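Local coordinates for protein deferrochelatase (Vibrio cholerae, PDB 5DE0) that binds heme b and probably works as a dye-decolorizing peroxidase, using the heme iron to reduce peroxide while oxidising its substrates, at residues B[130-142]-B[236-248]. Residues are numbered along the deposited sequence; the frame is centred on the assembly and turned at random.
With HEM (protoporphyrin IX containing Fe), chain F.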
loop_
_atom_site.group_PDB
_atom_site.type_symbol
_atom_site.label_atom_id
_atom_site.label_comp_id
_atom_site.label_asym_id
_atom_site.label_seq_id
_atom_site.Cartn_x
_atom_site.Cartn_y
_atom_site.Cartn_z
ATOM N N GLU B 130 -4.002 -10.351 -0.357
ATOM C CA GLU B 130 -2.703 -9.761 -0.648
ATOM C C GLU B 130 -2.517 -8.512 0.203
ATOM O O GLU B 130 -3.103 -7.467 -0.077
ATOM C CB GLU B 130 -2.581 -9.427 -2.138
ATOM C CG GLU B 130 -1.265 -8.774 -2.538
ATOM C CD GLU B 130 -1.194 -8.472 -4.025
ATOM O OE1 GLU B 130 -2.107 -8.901 -4.762
ATOM O OE2 GLU B 130 -0.227 -7.808 -4.458
ATOM N N THR B 131 -1.708 -8.628 1.250
ATOM C CA THR B 131 -1.559 -7.538 2.205
ATOM C C THR B 131 -0.136 -7.000 2.251
ATOM O O THR B 131 0.817 -7.747 2.480
ATOM C CB THR B 131 -1.965 -7.980 3.625
ATOM O OG1 THR B 131 -3.238 -8.633 3.578
ATOM C CG2 THR B 131 -2.048 -6.779 4.552
ATOM N N TYR B 132 -0.003 -5.695 2.032
ATOM C CA TYR B 132 1.285 -5.023 2.137
ATOM C C TYR B 132 1.405 -4.321 3.484
ATOM O O TYR B 132 0.731 -3.320 3.734
ATOM C CB TYR B 132 1.466 -4.021 0.997
ATOM C CG TYR B 132 1.638 -4.667 -0.361
ATOM C CD1 TYR B 132 0.538 -4.959 -1.158
ATOM C CD2 TYR B 132 2.900 -4.988 -0.844
ATOM C CE1 TYR B 132 0.688 -5.549 -2.397
ATOM C CE2 TYR B 132 3.060 -5.580 -2.083
ATOM C CZ TYR B 132 1.950 -5.858 -2.855
ATOM O OH TYR B 132 2.105 -6.447 -4.088
ATOM N N GLY B 133 2.264 -4.855 4.346
ATOM C CA GLY B 133 2.460 -4.297 5.669
ATOM C C GLY B 133 3.569 -3.264 5.695
ATOM O O GLY B 133 4.457 -3.269 4.840
ATOM N N PHE B 134 3.511 -2.366 6.672
ATOM C CA PHE B 134 4.538 -1.345 6.823
ATOM C C PHE B 134 4.761 -1.008 8.290
ATOM O O PHE B 134 3.812 -0.938 9.071
ATOM C CB PHE B 134 4.171 -0.080 6.038
ATOM C CG PHE B 134 2.806 0.471 6.358
ATOM C CD1 PHE B 134 2.632 1.382 7.388
ATOM C CD2 PHE B 134 1.699 0.092 5.614
ATOM C CE1 PHE B 134 1.377 1.893 7.679
ATOM C CE2 PHE B 134 0.444 0.600 5.898
ATOM C CZ PHE B 134 0.283 1.502 6.930
ATOM N N ARG B 135 6.021 -0.816 8.661
ATOM C CA ARG B 135 6.358 -0.365 10.003
ATOM C C ARG B 135 5.709 0.993 10.242
ATOM O O ARG B 135 5.814 1.896 9.410
ATOM C CB ARG B 135 7.874 -0.284 10.188
ATOM C CG ARG B 135 8.315 0.057 11.599
ATOM C CD ARG B 135 9.830 0.094 11.693
ATOM N NE ARG B 135 10.426 -1.200 11.372
ATOM C CZ ARG B 135 11.714 -1.381 11.095
ATOM N NH1 ARG B 135 12.545 -0.349 11.090
ATOM N NH2 ARG B 135 12.169 -2.595 10.817
ATOM N N TYR B 136 5.021 1.123 11.370
ATOM C CA TYR B 136 4.251 2.326 11.663
ATOM C C TYR B 136 4.854 3.083 12.841
ATOM O O TYR B 136 4.789 2.624 13.984
ATOM C CB TYR B 136 2.793 1.955 11.944
ATOM C CG TYR B 136 1.864 3.131 12.141
ATOM C CD1 TYR B 136 1.477 3.922 11.067
ATOM C CD2 TYR B 136 1.354 3.436 13.398
ATOM C CE1 TYR B 136 0.619 4.993 11.239
ATOM C CE2 TYR B 136 0.494 4.503 13.580
ATOM C CZ TYR B 136 0.130 5.279 12.498
ATOM O OH TYR B 136 -0.724 6.343 12.672
ATOM N N LEU B 137 5.436 4.244 12.546
ATOM C CA LEU B 137 6.162 5.046 13.531
ATOM C C LEU B 137 7.281 4.223 14.161
ATOM O O LEU B 137 7.974 3.481 13.466
ATOM C CB LEU B 137 5.211 5.586 14.605
ATOM C CG LEU B 137 4.037 6.409 14.067
ATOM C CD1 LEU B 137 3.184 6.948 15.205
ATOM C CD2 LEU B 137 4.539 7.539 13.181
ATOM N N ASP B 138 7.462 4.351 15.472
ATOM C CA ASP B 138 8.482 3.572 16.163
ATOM C C ASP B 138 7.963 2.179 16.504
ATOM O O ASP B 138 7.705 1.869 17.668
ATOM C CB ASP B 138 8.960 4.291 17.430
ATOM C CG ASP B 138 7.817 4.833 18.268
ATOM O OD1 ASP B 138 6.886 5.432 17.692
ATOM O OD2 ASP B 138 7.855 4.661 19.506
ATOM N N ALA B 139 7.813 1.352 15.471
ATOM C CA ALA B 139 7.348 -0.029 15.611
ATOM C C ALA B 139 6.047 -0.117 16.400
ATOM O O ALA B 139 5.910 -0.948 17.295
ATOM C CB ALA B 139 8.424 -0.888 16.269
ATOM N N ARG B 140 5.094 0.743 16.062
ATOM C CA ARG B 140 3.822 0.774 16.770
ATOM C C ARG B 140 2.695 0.186 15.933
ATOM O O ARG B 140 2.697 0.279 14.707
ATOM C CB ARG B 140 3.463 2.206 17.175
ATOM C CG ARG B 140 4.602 2.981 17.817
ATOM C CD ARG B 140 4.092 4.237 18.508
ATOM N NE ARG B 140 3.647 3.970 19.872
ATOM C CZ ARG B 140 4.400 4.144 20.954
ATOM N NH1 ARG B 140 5.643 4.591 20.836
ATOM N NH2 ARG B 140 3.910 3.874 22.155
ATOM N N ASP B 141 1.737 -0.434 16.612
ATOM C CA ASP B 141 0.478 -0.804 15.989
ATOM C C ASP B 141 -0.343 0.473 15.852
ATOM O O ASP B 141 -0.056 1.466 16.520
ATOM C CB ASP B 141 -0.253 -1.861 16.826
ATOM C CG ASP B 141 -1.544 -2.332 16.186
ATOM O OD1 ASP B 141 -1.484 -3.204 15.297
ATOM O OD2 ASP B 141 -2.621 -1.836 16.575
ATOM N N MET B 142 -1.355 0.459 14.991
ATOM C CA MET B 142 -2.202 1.635 14.797
ATOM C C MET B 142 -3.044 1.934 16.034
ATOM O O MET B 142 -3.764 2.930 16.088
ATOM C CB MET B 142 -3.104 1.445 13.581
ATOM C CG MET B 142 -2.345 1.437 12.269
ATOM S SD MET B 142 -3.383 1.010 10.867
ATOM C CE MET B 142 -2.226 1.253 9.520
ATOM N N LEU B 236 2.762 -6.779 11.046
ATOM C CA LEU B 236 2.999 -5.412 10.612
ATOM C C LEU B 236 1.670 -4.744 10.277
ATOM O O LEU B 236 0.788 -5.377 9.697
ATOM C CB LEU B 236 3.934 -5.390 9.403
ATOM C CG LEU B 236 5.053 -4.349 9.378
ATOM C CD1 LEU B 236 5.839 -4.364 10.677
ATOM C CD2 LEU B 236 5.976 -4.603 8.194
ATOM N N PRO B 237 1.517 -3.468 10.661
ATOM C CA PRO B 237 0.322 -2.680 10.340
ATOM C C PRO B 237 0.090 -2.589 8.832
ATOM O O PRO B 237 1.035 -2.749 8.066
ATOM C CB PRO B 237 0.641 -1.302 10.929
ATOM C CG PRO B 237 1.645 -1.569 11.992
ATOM C CD PRO B 237 2.466 -2.717 11.499
ATOM N N TYR B 238 -1.148 -2.333 8.419
ATOM C CA TYR B 238 -1.494 -2.305 7.001
ATOM C C TYR B 238 -2.732 -1.456 6.741
ATOM O O TYR B 238 -3.439 -1.072 7.671
ATOM C CB TYR B 238 -1.753 -3.722 6.485
ATOM C CG TYR B 238 -3.129 -4.231 6.869
ATOM C CD1 TYR B 238 -3.372 -4.738 8.138
ATOM C CD2 TYR B 238 -4.190 -4.187 5.967
ATOM C CE1 TYR B 238 -4.624 -5.193 8.499
ATOM C CE2 TYR B 238 -5.448 -4.638 6.322
ATOM C CZ TYR B 238 -5.658 -5.141 7.590
ATOM O OH TYR B 238 -6.906 -5.594 7.952
ATOM N N GLY B 239 -2.998 -1.187 5.465
ATOM C CA GLY B 239 -4.287 -0.667 5.050
ATOM C C GLY B 239 -4.389 0.823 4.800
ATOM O O GLY B 239 -3.396 1.550 4.837
ATOM N N SER B 240 -5.615 1.271 4.545
ATOM C CA SER B 240 -5.892 2.672 4.257
ATOM C C SER B 240 -6.941 3.226 5.216
ATOM O O SER B 240 -7.626 2.471 5.906
ATOM C CB SER B 240 -6.358 2.840 2.810
ATOM O OG SER B 240 -7.558 2.122 2.579
ATOM N N VAL B 241 -7.067 4.549 5.249
ATOM C CA VAL B 241 -7.987 5.214 6.165
ATOM C C VAL B 241 -9.449 4.924 5.818
ATOM O O VAL B 241 -10.267 4.671 6.705
ATOM C CB VAL B 241 -7.757 6.740 6.170
ATOM C CG1 VAL B 241 -8.712 7.425 7.140
ATOM C CG2 VAL B 241 -6.315 7.056 6.527
ATOM N N SER B 242 -9.767 4.950 4.527
ATOM C CA SER B 242 -11.144 4.776 4.069
ATOM C C SER B 242 -11.518 3.311 3.862
ATOM O O SER B 242 -12.674 2.994 3.590
ATOM C CB SER B 242 -11.367 5.545 2.767
ATOM O OG SER B 242 -10.561 5.020 1.728
ATOM N N GLY B 243 -10.538 2.422 3.979
ATOM C CA GLY B 243 -10.783 1.000 3.814
ATOM C C GLY B 243 -10.347 0.214 5.034
ATOM O O GLY B 243 -10.250 0.766 6.129
ATOM N N ASP B 244 -10.089 -1.076 4.849
ATOM C CA ASP B 244 -9.587 -1.910 5.932
ATOM C C ASP B 244 -8.226 -1.416 6.404
ATOM O O ASP B 244 -7.343 -1.138 5.597
ATOM C CB ASP B 244 -9.479 -3.375 5.498
ATOM C CG ASP B 244 -10.827 -4.064 5.421
ATOM O OD1 ASP B 244 -11.838 -3.447 5.817
ATOM O OD2 ASP B 244 -10.871 -5.231 4.977
ATOM N N HIS B 245 -8.066 -1.298 7.716
ATOM C CA HIS B 245 -6.766 -1.001 8.295
ATOM C C HIS B 245 -6.648 -1.657 9.661
ATOM O O HIS B 245 -7.629 -1.770 10.397
ATOM C CB HIS B 245 -6.536 0.511 8.397
ATOM C CG HIS B 245 -7.627 1.246 9.112
ATOM N ND1 HIS B 245 -8.658 1.880 8.450
ATOM C CD2 HIS B 245 -7.844 1.456 10.432
ATOM C CE1 HIS B 245 -9.464 2.444 9.331
ATOM N NE2 HIS B 245 -8.993 2.203 10.541
ATOM N N GLY B 246 -5.442 -2.104 9.987
ATOM C CA GLY B 246 -5.199 -2.770 11.250
ATOM C C GLY B 246 -3.874 -3.501 11.244
ATOM O O GLY B 246 -2.848 -2.948 10.844
ATOM N N LEU B 247 -3.898 -4.756 11.674
ATOM C CA LEU B 247 -2.678 -5.537 11.794
ATOM C C LEU B 247 -2.765 -6.857 11.041
ATOM O O LEU B 247 -3.707 -7.629 11.224
ATOM C CB LEU B 247 -2.362 -5.806 13.267
ATOM C CG LEU B 247 -1.084 -6.596 13.552
ATOM C CD1 LEU B 247 0.148 -5.765 13.227
ATOM C CD2 LEU B 247 -1.055 -7.067 15.001
ATOM N N LEU B 248 -1.782 -7.107 10.184
ATOM C CA LEU B 248 -1.633 -8.424 9.593
ATOM C C LEU B 248 -0.808 -9.249 10.556
ATOM O O LEU B 248 0.420 -9.185 10.542
ATOM C CB LEU B 248 -0.965 -8.357 8.217
ATOM C CG LEU B 248 -1.062 -9.595 7.313
ATOM C CD1 LEU B 248 -0.212 -10.770 7.793
ATOM C CD2 LEU B 248 -2.506 -10.025 7.157
HETATM C CHA HEM F . 2.225 -9.088 22.783
HETATM C CHB HEM F . 0.607 -13.091 20.572
HETATM C CHC HEM F . -2.770 -10.485 18.234
HETATM C CHD HEM F . -0.589 -6.436 19.774
HETATM C C1A HEM F . 2.081 -10.401 22.393
HETATM C C2A HEM F . 2.869 -11.525 22.857
HETATM C C3A HEM F . 2.424 -12.627 22.245
HETATM C C4A HEM F . 1.336 -12.242 21.371
HETATM C CMA HEM F . 2.958 -14.065 22.423
HETATM C CAA HEM F . 4.021 -11.452 23.885
HETATM C CBA HEM F . 3.510 -11.963 25.230
HETATM C CGA HEM F . 4.554 -11.752 26.291
HETATM O O1A HEM F . 4.682 -10.602 26.784
HETATM O O2A HEM F . 5.253 -12.736 26.643
HETATM C C1B HEM F . -0.493 -12.746 19.820
HETATM C C2B HEM F . -1.411 -13.677 19.204
HETATM C C3B HEM F . -2.343 -12.981 18.554
HETATM C C4B HEM F . -2.060 -11.561 18.736
HETATM C CMB HEM F . -1.326 -15.219 19.272
HETATM C CAB HEM F . -3.494 -13.650 17.771
HETATM C CBB HEM F . -4.390 -12.948 17.079
HETATM C C1C HEM F . -2.460 -9.152 18.415
HETATM C C2C HEM F . -3.147 -8.018 17.822
HETATM C C3C HEM F . -2.535 -6.898 18.252
HETATM C C4C HEM F . -1.453 -7.295 19.130
HETATM C CMC HEM F . -4.358 -8.145 16.867
HETATM C CAC HEM F . -2.838 -5.408 17.951
HETATM C CBC HEM F . -3.887 -4.968 17.250
HETATM C C1D HEM F . 0.275 -6.749 20.802
HETATM C C2D HEM F . 0.856 -5.799 21.723
HETATM C C3D HEM F . 1.740 -6.627 22.663
HETATM C C4D HEM F . 1.601 -7.996 22.217
HETATM C CMD HEM F . 0.640 -4.271 21.757
HETATM C CAD HEM F . 2.586 -6.105 23.842
HETATM C CBD HEM F . 3.970 -5.680 23.362
HETATM C CGD HEM F . 4.725 -6.876 22.846
HETATM O O1D HEM F . 4.755 -7.077 21.605
HETATM O O2D HEM F . 5.302 -7.630 23.672
HETATM N NA HEM F . 1.155 -10.877 21.487
HETATM N NB HEM F . -0.919 -11.465 19.516
HETATM N NC HEM F . -1.435 -8.671 19.207
HETATM N ND HEM F . 0.737 -8.021 21.127
HETATM FE FE HEM F . -0.168 -9.743 20.404
HETATM O O HOH W 1 -1.101 -1.392 3.168
HETATM O O HOH W 2 -1.997 -1.752 13.198
#
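The axes of strands 130-134 and 236-239 approach to 4.5 Å, with Gly133 nearest Tyr238 and their directions 126° apart, and one direct hydrogen bond joins them, from Phe134 N to Pro237 O (2.9 Å), the donor arriving nearly in line with the carbonyl. Glycine suits position 133 because a beta carbon there would collide with Leu236 CB; its bare CA lies 3.2 Å from Pro237 O in a CA-H...O contact. Thr131 sends CG2 obliquely against the Tyr238 ring, 3.6 Å from CG, while its OG1 and CB cross Leu248 CD2 at a slant. Phe134 starts away from strand 236-239, but with CG between the backbone N and the carbonyl carbon (chi1 53°) its ring swings back, one face over Pro237 O and CE2 3.7 Å from Tyr238 CA. A water extends the junction, taking the N-H of Gly239 and donating to Tyr132 O. Within the chain each strand is at the edge of its own four-stranded antiparallel sheet, and the contact joins the two ferredoxin-like halves of the DyP fold at these edge strands. Beyond the strands, the compact ring of Pro237 packs against 134-142, its CG touching Tyr136 CB and lying 3.4 Å from Arg140 O. The unbranched, extended Met142 reaches past it to set CE 3.2 Å from Tyr238 O, with SD beside His245 CB; its CG sits over one face of the Tyr136 ring. A second water accepts from Met142 N and donates weakly to both Gly246 O and Asp141 OD1. At the heme, Asp141 OD1 rests 3.4 Å from Leu247 CB and OD2 equally near the heme vinyl carbon CBC, while Thr143 N and His181 NE2 hydrogen-bond OD2; Leu247 supplies an apolar wall, its CD2 against pyrrole carbon C3C.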